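Local coordinates for outer surface protein (Bacillus cereus ATCC 14579, PDB 1X7F) that is of unknown function but is probably a 6-phospho-N-acetylmuramidase, hydrolysing 6-phosphorylated muramic-acid sugars during cell-wall recycling, at residues 300-314 against 340-352. Residues are numbered along the deposited sequence; the frame is centred on the assembly and turned at random.
Sequences TEYMVRSTEVRKKYK and KYKGELQIILKEM
Glu344 and Arg305 show how a carboxylate can be fixed by partners from two neighbouring strands. From Glu344 CB, which packs 3.8 Å from CD of Arg310, the glutamate runs out fully extended, CG anti to the backbone N (chi1 177°), and its CD arrives beside the Arg305 guanidinium. There Glu344 OE2 accepts a nearly straight hydrogen bond from Arg305 NE (2.9 Å, 170°), which comes from above the carboxylate plane. In one of its two modelled conformers, Gln346 bonds the same oxygen through NE2 from the opposite face, its OE1 accepting from Lys358 NZ of strand 358-364. Glu344 OE1 uses its syn lone pair for Arg305 NH2, 2.8 Å away, completing a side-on, two-nitrogen grip with the two flat groups turned 46° apart. Arg310, also in one of two conformers, adds a long salt bridge to OE1 with no N-H pointing there; Arg310 NH1 instead donates to Lys340 O (2.8 Å). Gathering two arginines here probably stabilises the charged carboxylate.

Arg305 and Gln346 form a non-hydrogen-bonded pair on one face of an antiparallel ladder in the C-terminal domain, strand 303-306, outermost in its mixed sheet, against 345-348; Glu344 reaches that face from the loop just before. Val304 and Ile347 exchange both backbone bonds. On the other face, Val304 CG2 meets Leu349 CD2. The type II turn Tyr341 to Glu344 presses Gly343 against Arg310, whose CB comes within 3.4 Å of Gly343 C. Beyond the ladder's far end, Tyr302 O accepts from the backbone N of both Leu349 and Lys350. The Tyr302 ring carries Lys350 CD over one face and makes an oblique Met-aromatic contact with Met352 SD, 5.1 Å from the ring centroid.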
loop_
_atom_site.group_PDB
_atom_site.type_symbol
_atom_site.label_atom_id
_atom_site.label_comp_id
_atom_site.label_asym_id
_atom_site.label_seq_id
_atom_site.Cartn_x
_atom_site.Cartn_y
_atom_site.Cartn_z
ATOM N N THR A 300 -2.458 0.162 26.284
ATOM C CA THR A 300 -3.203 1.278 26.833
ATOM C C THR A 300 -3.628 2.148 25.649
ATOM O O THR A 300 -2.899 2.233 24.648
ATOM C CB THR A 300 -2.322 2.062 27.820
ATOM O OG1 THR A 300 -2.738 3.434 27.865
ATOM C CG2 THR A 300 -0.869 2.128 27.307
ATOM N N GLU A 301 -4.792 2.794 25.750
ATOM C CA GLU A 301 -5.293 3.615 24.636
ATOM C C GLU A 301 -4.614 4.981 24.557
ATOM O O GLU A 301 -4.814 5.714 23.592
ATOM C CB GLU A 301 -6.822 3.768 24.682
ATOM C CG GLU A 301 -7.358 4.536 25.892
ATOM C CD GLU A 301 -8.877 4.495 25.983
ATOM O OE1 GLU A 301 -9.524 4.412 24.916
ATOM O OE2 GLU A 301 -9.433 4.532 27.109
ATOM N N TYR A 302 -3.790 5.305 25.554
ATOM C CA TYR A 302 -3.146 6.608 25.626
ATOM C C TYR A 302 -1.817 6.690 24.897
ATOM O O TYR A 302 -1.387 7.769 24.510
ATOM C CB TYR A 302 -2.992 7.061 27.096
ATOM C CG TYR A 302 -4.312 7.466 27.719
ATOM C CD1 TYR A 302 -5.128 6.521 28.360
ATOM C CD2 TYR A 302 -4.764 8.790 27.642
ATOM C CE1 TYR A 302 -6.361 6.884 28.920
ATOM C CE2 TYR A 302 -5.983 9.173 28.217
ATOM C CZ TYR A 302 -6.782 8.216 28.844
ATOM O OH TYR A 302 -7.992 8.581 29.401
ATOM N N MET A 303 -1.152 5.556 24.720
ATOM C CA MET A 303 0.160 5.559 24.082
ATOM C C MET A 303 0.620 4.167 23.672
ATOM O O MET A 303 0.157 3.147 24.206
ATOM C CB MET A 303 1.214 6.275 24.955
ATOM C CG MET A 303 1.939 5.406 25.994
ATOM S SD MET A 303 1.144 5.338 27.596
ATOM C CE MET A 303 1.557 6.879 28.357
ATOM N N VAL A 304 1.514 4.140 22.691
ATOM C CA VAL A 304 2.218 2.926 22.309
ATOM C C VAL A 304 3.445 2.871 23.204
ATOM O O VAL A 304 4.240 3.804 23.205
ATOM C CB VAL A 304 2.651 2.997 20.826
ATOM C CG1 VAL A 304 3.608 1.841 20.465
ATOM C CG2 VAL A 304 1.440 3.014 19.913
ATOM N N ARG A 305 3.581 1.802 23.979
ATOM C CA ARG A 305 4.715 1.618 24.884
ATOM C C ARG A 305 5.713 0.630 24.291
ATOM O O ARG A 305 5.394 -0.554 24.098
ATOM C CB ARG A 305 4.268 1.072 26.240
ATOM C CG ARG A 305 3.193 1.888 26.959
ATOM C CD ARG A 305 2.794 1.292 28.314
ATOM N NE ARG A 305 3.902 1.286 29.279
ATOM C CZ ARG A 305 3.979 0.472 30.325
ATOM N NH1 ARG A 305 3.006 -0.404 30.558
ATOM N NH2 ARG A 305 5.027 0.527 31.151
ATOM N N SER A 306 6.920 1.116 24.033
ATOM C CA SER A 306 8.006 0.274 23.559
ATOM C C SER A 306 8.883 -0.076 24.769
ATOM O O SER A 306 9.855 0.617 25.079
ATOM C CB SER A 306 8.788 1.009 22.460
ATOM O OG SER A 306 9.815 0.193 21.923
ATOM N N THR A 307 8.521 -1.159 25.454
ATOM C CA THR A 307 9.063 -1.456 26.788
ATOM C C THR A 307 10.398 -2.176 26.810
ATOM O O THR A 307 11.155 -2.028 27.764
ATOM C CB THR A 307 8.041 -2.231 27.656
ATOM O OG1 THR A 307 7.558 -3.371 26.924
ATOM C CG2 THR A 307 6.789 -1.361 27.949
ATOM N N GLU A 308 10.680 -2.954 25.769
ATOM C CA GLU A 308 11.983 -3.609 25.622
ATOM C C GLU A 308 13.148 -2.627 25.431
ATOM O O GLU A 308 14.284 -2.951 25.736
ATOM C CB GLU A 308 11.954 -4.630 24.479
ATOM C CG GLU A 308 10.985 -5.785 24.690
ATOM C CD GLU A 308 11.434 -6.729 25.798
ATOM O OE1 GLU A 308 12.368 -7.543 25.568
ATOM O OE2 GLU A 308 10.845 -6.659 26.906
ATOM N N VAL A 309 12.857 -1.429 24.941
ATOM C CA VAL A 309 13.863 -0.376 24.752
ATOM C C VAL A 309 14.540 0.059 26.051
ATOM O O VAL A 309 15.747 0.311 26.066
ATOM C CB VAL A 309 13.255 0.871 24.010
ATOM C CG1 VAL A 309 13.933 2.180 24.403
ATOM C CG2 VAL A 309 13.331 0.673 22.516
ATOM N N ARG A 310 13.773 0.123 27.143
ATOM C CA ARG A 310 14.278 0.651 28.419
ATOM C C ARG A 310 15.216 -0.285 29.180
ATOM O O ARG A 310 15.789 0.101 30.197
ATOM C CB ARG A 310 13.131 1.130 29.327
ATOM C CG ARG A 310 12.428 0.051 30.124
ATOM C CD ARG A 310 11.138 0.513 30.785
ATOM N NE ARG A 310 10.192 -0.593 30.913
ATOM C CZ ARG A 310 9.975 -1.280 32.029
ATOM N NH1 ARG A 310 10.618 -0.976 33.147
ATOM N NH2 ARG A 310 9.096 -2.270 32.030
ATOM N N LYS A 311 15.366 -1.511 28.693
ATOM C CA LYS A 311 16.388 -2.421 29.194
ATOM C C LYS A 311 17.779 -2.053 28.679
ATOM O O LYS A 311 18.766 -2.152 29.411
ATOM C CB LYS A 311 16.064 -3.859 28.795
ATOM C CG LYS A 311 15.070 -4.556 29.711
ATOM C CD LYS A 311 15.217 -6.085 29.618
ATOM C CE LYS A 311 14.611 -6.625 28.323
ATOM N NZ LYS A 311 13.209 -6.141 28.174
ATOM N N LYS A 312 17.849 -1.630 27.418
ATOM C CA LYS A 312 19.108 -1.228 26.802
ATOM C C LYS A 312 19.543 0.176 27.193
ATOM O O LYS A 312 20.728 0.499 27.113
ATOM C CB LYS A 312 19.024 -1.318 25.275
ATOM C CG LYS A 312 18.821 -2.721 24.740
ATOM C CD LYS A 312 18.385 -2.700 23.275
ATOM C CE LYS A 312 19.577 -2.617 22.348
ATOM N NZ LYS A 312 20.449 -3.830 22.483
ATOM N N TYR A 313 18.593 1.007 27.610
ATOM C CA TYR A 313 18.864 2.432 27.794
ATOM C C TYR A 313 18.782 2.922 29.237
ATOM O O TYR A 313 18.968 4.110 29.501
ATOM C CB TYR A 313 17.995 3.273 26.842
ATOM C CG TYR A 313 18.423 3.101 25.388
ATOM C CD1 TYR A 313 17.765 2.203 24.539
ATOM C CD2 TYR A 313 19.515 3.806 24.875
ATOM C CE1 TYR A 313 18.171 2.029 23.207
ATOM C CE2 TYR A 313 19.924 3.648 23.543
ATOM C CZ TYR A 313 19.251 2.758 22.719
ATOM O OH TYR A 313 19.659 2.599 21.415
ATOM N N LYS A 314 18.552 2.000 30.169
ATOM C CA LYS A 314 18.311 2.366 31.567
ATOM C C LYS A 314 19.566 2.876 32.284
ATOM O O LYS A 314 19.465 3.563 33.307
ATOM C CB LYS A 314 17.697 1.196 32.338
ATOM C CG LYS A 314 18.578 -0.027 32.434
ATOM C CD LYS A 314 18.029 -0.975 33.456
ATOM C CE LYS A 314 18.734 -2.301 33.388
ATOM N NZ LYS A 314 18.624 -3.016 34.695
ATOM N N LYS A 340 11.775 3.291 37.404
ATOM C CA LYS A 340 11.514 2.075 36.606
ATOM C C LYS A 340 11.252 2.346 35.104
ATOM O O LYS A 340 11.498 1.483 34.254
ATOM C CB LYS A 340 10.291 1.367 37.235
ATOM C CG LYS A 340 9.850 0.044 36.629
ATOM C CD LYS A 340 10.479 -1.146 37.351
ATOM C CE LYS A 340 10.143 -2.464 36.640
ATOM N NZ LYS A 340 8.737 -2.505 36.116
ATOM N N TYR A 341 10.754 3.535 34.774
ATOM C CA TYR A 341 10.310 3.831 33.409
ATOM C C TYR A 341 11.260 4.727 32.624
ATOM O O TYR A 341 10.983 5.073 31.488
ATOM C CB TYR A 341 8.855 4.377 33.409
ATOM C CG TYR A 341 7.957 3.403 34.111
ATOM C CD1 TYR A 341 7.467 3.677 35.386
ATOM C CD2 TYR A 341 7.683 2.152 33.543
ATOM C CE1 TYR A 341 6.698 2.760 36.052
ATOM C CE2 TYR A 341 6.913 1.218 34.213
ATOM C CZ TYR A 341 6.414 1.539 35.465
ATOM O OH TYR A 341 5.659 0.638 36.145
ATOM N N LYS A 342 12.376 5.100 33.237
ATOM C CA LYS A 342 13.448 5.776 32.523
ATOM C C LYS A 342 13.875 4.943 31.292
ATOM O O LYS A 342 14.140 3.736 31.397
ATOM C CB LYS A 342 14.647 5.985 33.440
ATOM C CG LYS A 342 15.893 6.542 32.714
ATOM C CD LYS A 342 17.029 6.738 33.689
ATOM C CE LYS A 342 18.341 6.645 32.992
ATOM N NZ LYS A 342 19.478 6.522 33.951
ATOM N N GLY A 343 13.912 5.606 30.135
ATOM C CA GLY A 343 14.330 4.978 28.896
ATOM C C GLY A 343 13.167 4.299 28.193
ATOM O O GLY A 343 13.368 3.724 27.133
ATOM N N GLU A 344 11.961 4.349 28.778
ATOM C CA GLU A 344 10.786 3.803 28.098
ATOM C C GLU A 344 10.379 4.802 27.036
ATOM O O GLU A 344 10.081 5.960 27.344
ATOM C CB GLU A 344 9.602 3.489 29.054
ATOM C CG GLU A 344 8.342 2.988 28.334
ATOM C CD GLU A 344 7.215 2.540 29.270
ATOM O OE1 GLU A 344 7.408 1.610 30.072
ATOM O OE2 GLU A 344 6.104 3.094 29.186
ATOM N N LEU A 345 10.394 4.346 25.788
ATOM C CA LEU A 345 9.972 5.144 24.651
ATOM C C LEU A 345 8.476 4.938 24.414
ATOM O O LEU A 345 7.985 3.810 24.464
ATOM C CB LEU A 345 10.770 4.749 23.397
ATOM C CG LEU A 345 10.471 5.523 22.105
ATOM C CD1 LEU A 345 11.752 5.738 21.322
ATOM C CD2 LEU A 345 9.388 4.843 21.216
ATOM N N GLN A 346 7.769 6.035 24.161
ATOM C CA GLN A 346 6.338 5.993 23.901
ATOM C C GLN A 346 6.003 6.843 22.696
ATOM O O GLN A 346 6.733 7.774 22.359
ATOM C CB GLN A 346 5.545 6.508 25.112
ATOM C CG GLN A 346 5.818 5.775 26.422
ATOM C CD GLN A 346 5.249 6.504 27.627
ATOM O OE1 GLN A 346 4.755 7.638 27.504
ATOM N NE2 GLN A 346 5.321 5.864 28.796
ATOM N N ILE A 347 4.905 6.498 22.037
ATOM C CA ILE A 347 4.315 7.354 21.035
ATOM C C ILE A 347 2.916 7.647 21.565
ATOM O O ILE A 347 2.180 6.733 21.906
ATOM C CB ILE A 347 4.285 6.697 19.618
ATOM C CG1 ILE A 347 5.698 6.268 19.183
ATOM C CG2 ILE A 347 3.658 7.682 18.600
ATOM C CD1 ILE A 347 5.787 5.749 17.751
ATOM N N ILE A 348 2.586 8.927 21.688
ATOM C CA ILE A 348 1.334 9.334 22.306
ATOM C C ILE A 348 0.175 9.112 21.329
ATOM O O ILE A 348 0.294 9.424 20.142
ATOM C CB ILE A 348 1.425 10.828 22.781
ATOM C CG1 ILE A 348 2.658 11.066 23.685
ATOM C CG2 ILE A 348 0.143 11.262 23.492
ATOM C CD1 ILE A 348 2.876 10.018 24.817
ATOM N N LEU A 349 -0.927 8.559 21.840
ATOM C CA LEU A 349 -2.133 8.317 21.057
ATOM C C LEU A 349 -3.260 9.275 21.414
ATOM O O LEU A 349 -4.069 9.605 20.554
ATOM C CB LEU A 349 -2.616 6.867 21.224
ATOM C CG LEU A 349 -1.645 5.777 20.770
ATOM C CD1 LEU A 349 -2.170 4.394 21.178
ATOM C CD2 LEU A 349 -1.394 5.845 19.263
ATOM N N LYS A 350 -3.300 9.711 22.680
ATOM C CA LYS A 350 -4.339 10.606 23.218
ATOM C C LYS A 350 -3.693 11.637 24.144
ATOM O O LYS A 350 -2.696 11.345 24.812
ATOM C CB LYS A 350 -5.376 9.838 24.063
ATOM C CG LYS A 350 -6.196 8.798 23.347
ATOM C CD LYS A 350 -7.246 8.143 24.286
ATOM C CE LYS A 350 -8.077 9.203 25.003
ATOM N NZ LYS A 350 -9.486 8.807 25.216
ATOM N N GLU A 351 -4.305 12.814 24.227
ATOM C CA GLU A 351 -3.769 13.910 25.025
ATOM C C GLU A 351 -3.674 13.544 26.515
ATOM O O GLU A 351 -4.591 12.929 27.065
ATOM C CB GLU A 351 -4.624 15.188 24.833
ATOM C CG GLU A 351 -4.068 16.411 25.574
ATOM C CD GLU A 351 -4.944 17.639 25.457
ATOM O OE1 GLU A 351 -5.329 17.988 24.321
ATOM O OE2 GLU A 351 -5.253 18.263 26.502
ATOM N N MET A 352 -2.569 13.933 27.150
ATOM C CA MET A 352 -2.382 13.803 28.599
ATOM C C MET A 352 -1.705 15.074 29.116
ATOM O O MET A 352 -0.978 15.727 28.361
ATOM C CB MET A 352 -1.533 12.580 28.957
ATOM C CG MET A 352 -2.168 11.229 28.605
ATOM S SD MET A 352 -0.928 9.933 28.658
ATOM C CE MET A 352 -0.151 10.091 27.054
HETATM O O HOH W 1 -10.909 7.269 27.126
#